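Local atomic coordinates of cytochrome B5 (Hadesarchaea archaeon YNP_N21, PDB entry 6NZX), a protein that binds a haem group in a cytochrome b5-like domain and probably carries electrons. Residues V4-K7 and E8-S11. Residues are numbered along the deposited sequence; the frame is centred on the assembly and turned at random.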
loop_
_atom_site.group_PDB
_atom_site.type_symbol
_atom_site.label_atom_id
_atom_site.label_comp_id
_atom_site.label_asym_id
_atom_site.label_seq_id
_atom_site.Cartn_x
_atom_site.Cartn_y
_atom_site.Cartn_z
ATOM N N VAL A 4 12.422 6.694 4.026
ATOM C CA VAL A 4 12.852 5.827 2.961
ATOM C C VAL A 4 12.686 4.383 3.456
ATOM O O VAL A 4 13.265 3.997 4.485
ATOM C CB VAL A 4 14.300 6.106 2.513
ATOM C CG1 VAL A 4 14.741 5.185 1.388
ATOM C CG2 VAL A 4 14.502 7.549 2.113
ATOM N N PHE A 5 11.872 3.623 2.712
ATOM C CA PHE A 5 11.522 2.257 3.003
ATOM C C PHE A 5 12.251 1.356 2.007
ATOM O O PHE A 5 12.298 1.615 0.824
ATOM C CB PHE A 5 10.003 2.054 2.899
ATOM C CG PHE A 5 9.168 2.794 3.920
ATOM C CD1 PHE A 5 8.889 2.236 5.155
ATOM C CD2 PHE A 5 8.643 4.050 3.642
ATOM C CE1 PHE A 5 8.100 2.908 6.082
ATOM C CE2 PHE A 5 7.880 4.731 4.578
ATOM C CZ PHE A 5 7.622 4.166 5.803
ATOM N N THR A 6 12.857 0.296 2.514
ATOM C CA THR A 6 13.174 -0.845 1.710
ATOM C C THR A 6 11.885 -1.669 1.581
ATOM O O THR A 6 10.928 -1.471 2.346
ATOM C CB THR A 6 14.343 -1.630 2.324
ATOM O OG1 THR A 6 13.837 -2.302 3.469
ATOM C CG2 THR A 6 15.525 -0.763 2.709
ATOM N N LYS A 7 11.870 -2.595 0.629
ATOM C CA LYS A 7 10.751 -3.482 0.416
ATOM C C LYS A 7 10.621 -4.446 1.597
ATOM O O LYS A 7 9.521 -4.881 1.916
ATOM C CB LYS A 7 10.919 -4.288 -0.873
ATOM C CG LYS A 7 10.585 -3.533 -2.141
ATOM C CD LYS A 7 10.643 -4.384 -3.387
ATOM C CE LYS A 7 10.060 -3.668 -4.585
ATOM N NZ LYS A 7 10.514 -4.260 -5.857
ATOM N N GLU A 8 11.751 -4.801 2.212
ATOM C CA GLU A 8 11.734 -5.688 3.353
ATOM C C GLU A 8 10.972 -4.987 4.482
ATOM O O GLU A 8 10.075 -5.575 5.059
ATOM C CB GLU A 8 13.155 -6.100 3.737
ATOM C CG GLU A 8 13.222 -7.447 4.443
ATOM C CD GLU A 8 14.556 -8.160 4.283
ATOM O OE1 GLU A 8 15.578 -7.460 4.098
ATOM O OE2 GLU A 8 14.570 -9.413 4.327
ATOM N N GLU A 9 11.290 -3.705 4.720
ATOM C CA GLU A 9 10.653 -2.916 5.765
ATOM C C GLU A 9 9.187 -2.655 5.431
ATOM O O GLU A 9 8.344 -2.630 6.324
ATOM C CB GLU A 9 11.348 -1.566 5.959
ATOM C CG GLU A 9 12.754 -1.691 6.508
ATOM C CD GLU A 9 13.547 -0.397 6.503
ATOM O OE1 GLU A 9 13.030 0.631 5.977
ATOM O OE2 GLU A 9 14.688 -0.426 7.015
ATOM N N LEU A 10 8.896 -2.420 4.148
ATOM C CA LEU A 10 7.541 -2.116 3.724
ATOM C C LEU A 10 6.626 -3.328 3.953
ATOM O O LEU A 10 5.426 -3.163 4.208
ATOM C CB LEU A 10 7.556 -1.689 2.252
ATOM C CG LEU A 10 6.179 -1.508 1.625
ATOM C CD1 LEU A 10 5.516 -0.237 2.148
ATOM C CD2 LEU A 10 6.264 -1.500 0.112
ATOM N N SER A 11 7.193 -4.541 3.881
ATOM C CA SER A 11 6.417 -5.799 4.022
ATOM C C SER A 11 5.832 -5.931 5.431
ATOM O O SER A 11 4.791 -6.589 5.648
ATOM C CB SER A 11 7.272 -6.989 3.655
ATOM O OG SER A 11 8.371 -7.088 4.533
#
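T6 and E9 pair at the start of the short helix 7-11. T6 OG1 sits 3.2 Å from E9 N and accepts its N-H in a nearly straight bond (164°). The T6 hydroxyl reaches it because chi1, 73°, sets OG1 between its own N and carbonyl carbon. In return, the extended E9 chain runs back across T6, its CG 3.3 Å from T6 OG1. Its OE1 takes the N-H of T6 in a weak bond, T6 N to E9 OE1 3.5 Å. This reciprocal pair is a capping box, with T6 as N-cap, at the turn from edge strand 3-5 into the helix. With an alanine at E9, the T6 N-H is likely to lose its weak carboxylate partner, leaving the box with just the T6 OG1 half. The first helical turn closes with L10 N to T6 O at 2.9 Å. The side facing the sheet is tightly packed: L10 CB lies 3.4 Å from T6 O, and the leucine side chain touches V29 and L76. F5 is buried too, against V29 and V73. The outer side is looser: E8 is exposed and its end leads away from the turn. K7 is exposed too, but its side chain lies against L76 and D52.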